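Long-range contact in type 3 secretion system chaperone PscG (Pseudomonas aeruginosa, PDB 2UWJ), which acts as a type III secretion chaperone that, together with PscE, keeps the needle protein PscF from polymerising prematurely in the cytoplasm: residues I46-L59 with L70-G82. Sequence-based numbering, arbitrary orientation.
Sequences ISSLANQGRYQEAL and LEPWFALCEWHLG
Tyr-55 reaches across the C-terminal turn of helix 71-80 and meets a different partner at each step outward from the backbone. Its CB rests on the branch point of Leu-81, 3.5 Å from CG, and on one edge CD1 passes the SG of Cys-77 at 4.0 Å, with the sulfur near the ring plane. Farther out, His-80 sets its CB over one ring face, a CH-pi contact 3.5 Å from the centroid, while the carbonyl O of Gly-53 lies over the opposite face. OH ends over one face of the His-80 imidazole, near its rim, 3.5 Å from CG. The Tyr-55 and His-80 rings are nearly parallel, at 9°, yet barely overlap. A long flat side chain suits this place because it can span the turn.

Cys-77 is the knob of the interface: its short side chain, ending in one bulky, apolar sulfur, fits a hole formed by Ala-50, Tyr-55, Ala-58 and Leu-59. With SG anti to its carbonyl carbon (chi1 -76°), it comes within 3.7 Å of Ala-58 CB; single methyls suit these walls, meeting the sulfur without filling its place. The fork of Leu-59 fills gaps beside two neighbours, CD1 meeting Leu-81 tip to tip and CD2 lying against Phe-74 CB. Ile-46 forks one atom earlier, at CB, and its unequal arms serve two aromatics: CG2 packs 3.4 Å from Trp-73 CB, and the longer arm carries CD1 to the Phe-74 ring.

Helix 55-59 runs roughly antiparallel to helix 71-80 (148°), whereas the end of helix 38-51 runs almost parallel to it, consistent with the helix-turn-helix stacking of the TPR clan. Helices 84-95 and 100-113 pack against other sides of helix 71-80, and His-80 NE2 is hydrogen-bonded to the backbone of another protein's chain.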
ATOM      1  N   ILE C  46     -12.169 -13.378  -8.256  1.00 19.06           N
ATOM      2  CA  ILE C  46     -11.112 -14.319  -8.677  1.00 21.71           C
ATOM      3  C   ILE C  46     -10.253 -14.865  -7.492  1.00 25.18           C
ATOM      4  O   ILE C  46      -9.994 -16.077  -7.369  1.00 22.46           O
ATOM      5  CB  ILE C  46     -10.226 -13.663  -9.713  1.00 17.96           C
ATOM      6  CG1 ILE C  46     -11.032 -13.546 -11.018  1.00 20.35           C
ATOM      7  CG2 ILE C  46      -8.927 -14.524  -9.917  1.00 20.11           C
ATOM      8  CD1 ILE C  46     -10.414 -12.616 -12.080  1.00 22.39           C
ATOM      9  N   SER C  47      -9.861 -13.966  -6.597  1.00 24.03           N
ATOM     10  CA  SER C  47      -9.083 -14.361  -5.450  1.00 23.05           C
ATOM     11  C   SER C  47      -9.893 -15.341  -4.582  1.00 24.07           C
ATOM     12  O   SER C  47      -9.364 -16.376  -4.111  1.00 21.50           O
ATOM     13  CB  SER C  47      -8.680 -13.136  -4.614  1.00 18.39           C
ATOM     14  OG  SER C  47      -8.018 -13.546  -3.427  1.00 19.61           O
ATOM     15  N   SER C  48     -11.167 -15.030  -4.367  1.00 22.76           N
ATOM     16  CA  SER C  48     -12.010 -15.877  -3.532  1.00 22.09           C
ATOM     17  C   SER C  48     -12.149 -17.268  -4.166  1.00 23.13           C
ATOM     18  O   SER C  48     -12.006 -18.275  -3.481  1.00 24.58           O
ATOM     19  CB  SER C  48     -13.416 -15.294  -3.389  1.00 25.73           C
ATOM     20  OG  SER C  48     -14.212 -16.233  -2.696  1.00 23.43           O
ATOM     21  N   LEU C  49     -12.416 -17.307  -5.476  1.00 23.65           N
ATOM     22  CA  LEU C  49     -12.556 -18.598  -6.154  1.00 24.47           C
ATOM     23  C   LEU C  49     -11.222 -19.369  -6.160  1.00 23.71           C
ATOM     24  O   LEU C  49     -11.174 -20.553  -5.805  1.00 24.65           O
ATOM     25  CB  LEU C  49     -13.073 -18.393  -7.571  1.00 24.26           C
ATOM     26  CG  LEU C  49     -14.549 -17.968  -7.649  1.00 25.50           C
ATOM     27  CD1 LEU C  49     -14.796 -17.509  -9.101  1.00 25.30           C
ATOM     28  CD2 LEU C  49     -15.533 -19.170  -7.270  1.00 22.69           C
ATOM     29  N   ALA C  50     -10.129 -18.702  -6.516  1.00 22.14           N
ATOM     30  CA  ALA C  50      -8.849 -19.392  -6.576  1.00 23.21           C
ATOM     31  C   ALA C  50      -8.438 -19.897  -5.189  1.00 28.65           C
ATOM     32  O   ALA C  50      -7.903 -21.021  -5.080  1.00 24.25           O
ATOM     33  CB  ALA C  50      -7.748 -18.507  -7.152  1.00 24.00           C
ATOM     34  N   ASN C  51      -8.684 -19.094  -4.141  1.00 24.07           N
ATOM     35  CA  ASN C  51      -8.314 -19.502  -2.786  1.00 25.29           C
ATOM     36  C   ASN C  51      -9.224 -20.640  -2.247  1.00 27.30           C
ATOM     37  O   ASN C  51      -8.903 -21.262  -1.261  1.00 28.99           O
ATOM     38  CB  ASN C  51      -8.266 -18.303  -1.826  1.00 22.98           C
ATOM     39  CG  ASN C  51      -6.980 -17.485  -2.011  1.00 27.95           C
ATOM     40  OD1 ASN C  51      -5.878 -18.070  -2.067  1.00 23.74           O
ATOM     41  ND2 ASN C  51      -7.103 -16.144  -2.169  1.00 20.90           N
ATOM     42  N   GLN C  52     -10.340 -20.905  -2.908  1.00 23.57           N
ATOM     43  CA  GLN C  52     -11.194 -22.040  -2.517  1.00 28.00           C
ATOM     44  C   GLN C  52     -10.786 -23.274  -3.333  1.00 29.15           C
ATOM     45  O   GLN C  52     -11.374 -24.357  -3.181  1.00 28.04           O
ATOM     46  CB  GLN C  52     -12.660 -21.780  -2.871  1.00 24.56           C
ATOM     47  CG  GLN C  52     -13.274 -20.736  -2.059  1.00 26.31           C
ATOM     48  CD  GLN C  52     -14.709 -20.484  -2.459  1.00 34.45           C
ATOM     49  OE1 GLN C  52     -15.597 -21.326  -2.242  1.00 27.96           O
ATOM     50  NE2 GLN C  52     -14.958 -19.311  -3.036  1.00 30.02           N
ATOM     51  N   GLY C  53      -9.833 -23.096  -4.244  1.00 25.54           N
ATOM     52  CA  GLY C  53      -9.443 -24.188  -5.131  1.00 26.48           C
ATOM     53  C   GLY C  53     -10.380 -24.318  -6.338  1.00 27.83           C
ATOM     54  O   GLY C  53     -10.284 -25.288  -7.097  1.00 25.57           O
ATOM     55  N   ARG C  54     -11.268 -23.343  -6.562  1.00 24.32           N
ATOM     56  CA  ARG C  54     -12.212 -23.404  -7.701  1.00 24.24           C
ATOM     57  C   ARG C  54     -11.571 -22.742  -8.880  1.00 26.46           C
ATOM     58  O   ARG C  54     -12.004 -21.636  -9.340  1.00 23.28           O
ATOM     59  CB  ARG C  54     -13.491 -22.676  -7.333  1.00 24.25           C
ATOM     60  CG  ARG C  54     -14.286 -23.406  -6.275  1.00 33.91           C
ATOM     61  CD  ARG C  54     -15.732 -23.111  -6.679  1.00 45.10           C
ATOM     62  NE  ARG C  54     -16.325 -22.355  -5.642  1.00 36.93           N
ATOM     63  CZ  ARG C  54     -17.461 -21.680  -5.662  1.00 37.06           C
ATOM     64  NH1 ARG C  54     -18.287 -21.595  -6.711  1.00 34.38           N
ATOM     65  NH2 ARG C  54     -17.737 -21.057  -4.543  1.00 29.73           N
ATOM     66  N   TYR C  55     -10.522 -23.387  -9.359  1.00 22.56           N
ATOM     67  CA  TYR C  55      -9.697 -22.851 -10.434  1.00 25.06           C
ATOM     68  C   TYR C  55     -10.364 -22.645 -11.786  1.00 27.86           C
ATOM     69  O   TYR C  55     -10.067 -21.638 -12.474  1.00 22.20           O
ATOM     70  CB  TYR C  55      -8.424 -23.723 -10.641  1.00 23.84           C
ATOM     71  CG  TYR C  55      -7.619 -23.970  -9.351  1.00 29.01           C
ATOM     72  CD1 TYR C  55      -7.096 -22.888  -8.607  1.00 26.83           C
ATOM     73  CD2 TYR C  55      -7.442 -25.289  -8.829  1.00 27.75           C
ATOM     74  CE1 TYR C  55      -6.428 -23.077  -7.373  1.00 26.26           C
ATOM     75  CE2 TYR C  55      -6.769 -25.487  -7.600  1.00 25.67           C
ATOM     76  CZ  TYR C  55      -6.267 -24.387  -6.882  1.00 29.23           C
ATOM     77  OH  TYR C  55      -5.592 -24.581  -5.699  1.00 30.39           O
ATOM     78  N   GLN C  56     -11.192 -23.620 -12.203  1.00 25.79           N
ATOM     79  CA  GLN C  56     -11.888 -23.531 -13.478  1.00 24.21           C
ATOM     80  C   GLN C  56     -12.876 -22.361 -13.482  1.00 25.77           C
ATOM     81  O   GLN C  56     -12.990 -21.646 -14.464  1.00 24.21           O
ATOM     82  CB  GLN C  56     -12.592 -24.877 -13.814  1.00 31.85           C
ATOM     83  CG  GLN C  56     -11.639 -25.898 -14.490  1.00 40.40           C
ATOM     84  CD  GLN C  56     -11.186 -25.479 -15.915  1.00 51.07           C
ATOM     85  OE1 GLN C  56     -11.534 -24.389 -16.429  1.00 52.27           O
ATOM     86  NE2 GLN C  56     -10.407 -26.355 -16.558  1.00 50.96           N
ATOM     87  N   GLU C  57     -13.589 -22.165 -12.389  1.00 21.53           N
ATOM     88  CA  GLU C  57     -14.526 -21.048 -12.348  1.00 26.59           C
ATOM     89  C   GLU C  57     -13.747 -19.703 -12.359  1.00 27.45           C
ATOM     90  O   GLU C  57     -14.182 -18.744 -13.008  1.00 28.28           O
ATOM     91  CB  GLU C  57     -15.425 -21.147 -11.117  1.00 25.44           C
ATOM     92  CG  GLU C  57     -16.367 -22.424 -11.146  1.00 32.89           C
ATOM     93  CD  GLU C  57     -16.940 -22.665  -9.760  1.00 33.15           C
ATOM     94  OE1 GLU C  57     -17.941 -22.022  -9.378  1.00 34.88           O
ATOM     95  OE2 GLU C  57     -16.320 -23.480  -9.046  1.00 32.13           O
ATOM     96  N   ALA C  58     -12.612 -19.631 -11.657  1.00 23.18           N
ATOM     97  CA  ALA C  58     -11.824 -18.384 -11.675  1.00 22.25           C
ATOM     98  C   ALA C  58     -11.354 -18.140 -13.103  1.00 25.12           C
ATOM     99  O   ALA C  58     -11.383 -17.005 -13.583  1.00 24.64           O
ATOM    100  CB  ALA C  58     -10.615 -18.456 -10.673  1.00 23.32           C
ATOM    101  N   LEU C  59     -10.990 -19.209 -13.812  1.00 22.40           N
ATOM    102  CA  LEU C  59     -10.499 -19.087 -15.177  1.00 24.14           C
ATOM    103  C   LEU C  59     -11.588 -18.717 -16.191  1.00 20.99           C
ATOM    104  O   LEU C  59     -11.275 -18.308 -17.291  1.00 23.16           O
ATOM    105  CB  LEU C  59      -9.789 -20.374 -15.630  1.00 27.29           C
ATOM    106  CG  LEU C  59      -8.310 -20.481 -15.208  1.00 26.47           C
ATOM    107  CD1 LEU C  59      -7.877 -21.955 -15.465  1.00 29.33           C
ATOM    108  CD2 LEU C  59      -7.387 -19.464 -16.043  1.00 22.41           C
ATOM    109  N   LEU C  70      -4.928  -8.606 -13.540  1.00 19.79           N
ATOM    110  CA  LEU C  70      -5.577  -9.834 -13.094  1.00 21.46           C
ATOM    111  C   LEU C  70      -4.910 -11.073 -13.704  1.00 23.71           C
ATOM    112  O   LEU C  70      -5.117 -12.201 -13.200  1.00 24.21           O
ATOM    113  CB  LEU C  70      -7.075  -9.863 -13.461  1.00 19.45           C
ATOM    114  CG  LEU C  70      -7.900  -8.720 -12.857  1.00 19.13           C
ATOM    115  CD1 LEU C  70      -9.352  -8.874 -13.314  1.00 24.39           C
ATOM    116  CD2 LEU C  70      -7.776  -8.723 -11.292  1.00 21.16           C
ATOM    117  N   GLU C  71      -4.087 -10.869 -14.741  1.00 18.49           N
ATOM    118  CA  GLU C  71      -3.448 -12.027 -15.428  1.00 24.33           C
ATOM    119  C   GLU C  71      -2.667 -13.007 -14.509  1.00 22.79           C
ATOM    120  O   GLU C  71      -2.720 -14.197 -14.739  1.00 22.11           O
ATOM    121  CB  GLU C  71      -2.562 -11.567 -16.588  1.00 22.21           C
ATOM    122  CG  GLU C  71      -3.355 -10.989 -17.776  1.00 25.64           C
ATOM    123  CD  GLU C  71      -4.065 -12.119 -18.542  1.00 31.40           C
ATOM    124  OE1 GLU C  71      -3.383 -13.129 -18.834  1.00 30.27           O
ATOM    125  OE2 GLU C  71      -5.274 -12.014 -18.805  1.00 29.44           O
ATOM    126  N   PRO C  72      -1.907 -12.500 -13.510  1.00 20.89           N
ATOM    127  CA  PRO C  72      -1.190 -13.449 -12.649  1.00 21.94           C
ATOM    128  C   PRO C  72      -2.114 -14.506 -12.011  1.00 23.98           C
ATOM    129  O   PRO C  72      -1.683 -15.634 -11.803  1.00 21.46           O
ATOM    130  CB  PRO C  72      -0.544 -12.550 -11.576  1.00 19.05           C
ATOM    131  CG  PRO C  72      -0.239 -11.232 -12.401  1.00 20.92           C
ATOM    132  CD  PRO C  72      -1.515 -11.090 -13.224  1.00 16.82           C
ATOM    133  N   TRP C  73      -3.344 -14.111 -11.642  1.00 20.81           N
ATOM    134  CA  TRP C  73      -4.276 -15.036 -11.037  1.00 19.25           C
ATOM    135  C   TRP C  73      -4.604 -16.162 -12.001  1.00 23.03           C
ATOM    136  O   TRP C  73      -4.711 -17.322 -11.561  1.00 19.55           O
ATOM    137  CB  TRP C  73      -5.590 -14.351 -10.620  1.00 19.63           C
ATOM    138  CG  TRP C  73      -5.330 -13.286  -9.633  1.00 19.98           C
ATOM    139  CD1 TRP C  73      -5.020 -11.962  -9.885  1.00 20.43           C
ATOM    140  CD2 TRP C  73      -5.314 -13.441  -8.213  1.00 22.99           C
ATOM    141  NE1 TRP C  73      -4.819 -11.284  -8.683  1.00 22.83           N
ATOM    142  CE2 TRP C  73      -5.002 -12.177  -7.648  1.00 26.72           C
ATOM    143  CE3 TRP C  73      -5.539 -14.535  -7.355  1.00 30.66           C
ATOM    144  CZ2 TRP C  73      -4.916 -11.986  -6.254  1.00 28.98           C
ATOM    145  CZ3 TRP C  73      -5.449 -14.330  -5.961  1.00 28.01           C
ATOM    146  CH2 TRP C  73      -5.149 -13.087  -5.438  1.00 25.05           C
ATOM    147  N   PHE C  74      -4.767 -15.864 -13.287  1.00 20.27           N
ATOM    148  CA  PHE C  74      -5.063 -16.940 -14.257  1.00 22.99           C
ATOM    149  C   PHE C  74      -3.831 -17.877 -14.412  1.00 22.63           C
ATOM    150  O   PHE C  74      -4.017 -19.100 -14.489  1.00 24.31           O
ATOM    151  CB  PHE C  74      -5.517 -16.359 -15.612  1.00 20.94           C
ATOM    152  CG  PHE C  74      -6.670 -15.381 -15.472  1.00 20.93           C
ATOM    153  CD1 PHE C  74      -7.731 -15.664 -14.617  1.00 20.29           C
ATOM    154  CD2 PHE C  74      -6.676 -14.163 -16.185  1.00 24.00           C
ATOM    155  CE1 PHE C  74      -8.813 -14.738 -14.463  1.00 25.87           C
ATOM    156  CE2 PHE C  74      -7.736 -13.246 -16.042  1.00 23.66           C
ATOM    157  CZ  PHE C  74      -8.794 -13.528 -15.188  1.00 24.79           C
ATOM    158  N   ALA C  75      -2.610 -17.320 -14.451  1.00 22.61           N
ATOM    159  CA  ALA C  75      -1.392 -18.170 -14.486  1.00 21.70           C
ATOM    160  C   ALA C  75      -1.415 -19.112 -13.224  1.00 27.39           C
ATOM    161  O   ALA C  75      -1.143 -20.321 -13.310  1.00 25.31           O
ATOM    162  CB  ALA C  75      -0.132 -17.306 -14.406  1.00 21.74           C
ATOM    163  N   LEU C  76      -1.741 -18.554 -12.062  1.00 22.62           N
ATOM    164  CA  LEU C  76      -1.716 -19.378 -10.823  1.00 20.85           C
ATOM    165  C   LEU C  76      -2.745 -20.509 -10.947  1.00 26.18           C
ATOM    166  O   LEU C  76      -2.480 -21.654 -10.504  1.00 24.79           O
ATOM    167  CB  LEU C  76      -2.019 -18.538  -9.566  1.00 19.09           C
ATOM    168  CG  LEU C  76      -0.837 -17.604  -9.134  1.00 23.63           C
ATOM    169  CD1 LEU C  76      -1.315 -16.599  -8.087  1.00 26.08           C
ATOM    170  CD2 LEU C  76       0.315 -18.415  -8.607  1.00 24.20           C
ATOM    171  N   CYS C  77      -3.920 -20.196 -11.510  1.00 21.01           N
ATOM    172  CA  CYS C  77      -4.986 -21.198 -11.686  1.00 23.63           C
ATOM    173  C   CYS C  77      -4.521 -22.322 -12.638  1.00 25.55           C
ATOM    174  O   CYS C  77      -4.756 -23.543 -12.399  1.00 22.38           O
ATOM    175  CB  CYS C  77      -6.268 -20.531 -12.240  1.00 22.40           C
ATOM    176  SG  CYS C  77      -7.159 -19.613 -10.970  1.00 23.87           S
ATOM    177  N   GLU C  78      -3.908 -21.919 -13.736  1.00 22.35           N
ATOM    178  CA  GLU C  78      -3.397 -22.894 -14.719  1.00 24.16           C
ATOM    179  C   GLU C  78      -2.325 -23.787 -14.022  1.00 28.53           C
ATOM    180  O   GLU C  78      -2.261 -25.021 -14.238  1.00 26.92           O
ATOM    181  CB  GLU C  78      -2.793 -22.139 -15.926  1.00 20.25           C
ATOM    182  CG  GLU C  78      -3.885 -21.646 -16.872  1.00 24.05           C
ATOM    183  CD  GLU C  78      -3.410 -20.573 -17.864  1.00 23.08           C
ATOM    184  OE1 GLU C  78      -2.410 -19.890 -17.589  1.00 24.72           O
ATOM    185  OE2 GLU C  78      -4.062 -20.434 -18.896  1.00 23.05           O
ATOM    186  N   TRP C  79      -1.482 -23.161 -13.221  1.00 25.51           N
ATOM    187  CA  TRP C  79      -0.449 -23.883 -12.491  1.00 27.52           C
ATOM    188  C   TRP C  79      -1.079 -24.959 -11.579  1.00 31.76           C
ATOM    189  O   TRP C  79      -0.673 -26.120 -11.660  1.00 30.05           O
ATOM    190  CB  TRP C  79       0.396 -22.910 -11.664  1.00 29.46           C
ATOM    191  CG  TRP C  79       1.482 -23.542 -10.784  1.00 30.96           C
ATOM    192  CD1 TRP C  79       2.551 -24.329 -11.191  1.00 34.08           C
ATOM    193  CD2 TRP C  79       1.679 -23.303  -9.383  1.00 29.30           C
ATOM    194  NE1 TRP C  79       3.411 -24.570 -10.121  1.00 32.24           N
ATOM    195  CE2 TRP C  79       2.904 -23.957  -9.002  1.00 33.47           C
ATOM    196  CE3 TRP C  79       0.955 -22.592  -8.410  1.00 29.87           C
ATOM    197  CZ2 TRP C  79       3.408 -23.912  -7.693  1.00 29.77           C
ATOM    198  CZ3 TRP C  79       1.468 -22.547  -7.085  1.00 26.35           C
ATOM    199  CH2 TRP C  79       2.687 -23.207  -6.750  1.00 33.12           C
ATOM    200  N   HIS C  80      -2.060 -24.605 -10.736  1.00 26.68           N
ATOM    201  CA  HIS C  80      -2.649 -25.598  -9.837  1.00 29.26           C
ATOM    202  C   HIS C  80      -3.452 -26.636 -10.591  1.00 33.09           C
ATOM    203  O   HIS C  80      -3.662 -27.737 -10.069  1.00 29.39           O
ATOM    204  CB  HIS C  80      -3.537 -24.965  -8.740  1.00 27.47           C
ATOM    205  CG  HIS C  80      -2.801 -24.045  -7.809  1.00 29.18           C
ATOM    206  ND1 HIS C  80      -2.036 -24.490  -6.755  1.00 28.72           N
ATOM    207  CD2 HIS C  80      -2.788 -22.683  -7.721  1.00 29.61           C
ATOM    208  CE1 HIS C  80      -1.594 -23.471  -6.045  1.00 30.97           C
ATOM    209  NE2 HIS C  80      -2.037 -22.354  -6.610  1.00 26.94           N
ATOM    210  N   LEU C  81      -3.907 -26.312 -11.808  1.00 23.37           N
ATOM    211  CA  LEU C  81      -4.660 -27.284 -12.595  1.00 32.02           C
ATOM    212  C   LEU C  81      -3.692 -28.165 -13.447  1.00 31.69           C
ATOM    213  O   LEU C  81      -4.137 -29.010 -14.212  1.00 31.57           O
ATOM    214  CB  LEU C  81      -5.692 -26.567 -13.505  1.00 27.86           C
ATOM    215  CG  LEU C  81      -6.946 -25.936 -12.873  1.00 26.29           C
ATOM    216  CD1 LEU C  81      -7.756 -25.175 -13.978  1.00 24.32           C
ATOM    217  CD2 LEU C  81      -7.832 -27.026 -12.193  1.00 29.08           C
ATOM    218  N   GLY C  82      -2.383 -27.933 -13.327  1.00 32.15           N
ATOM    219  CA  GLY C  82      -1.399 -28.695 -14.094  1.00 35.40           C
ATOM    220  C   GLY C  82      -1.383 -28.409 -15.584  1.00 38.32           C
ATOM    221  O   GLY C  82      -0.858 -29.188 -16.392  1.00 34.60           O
TER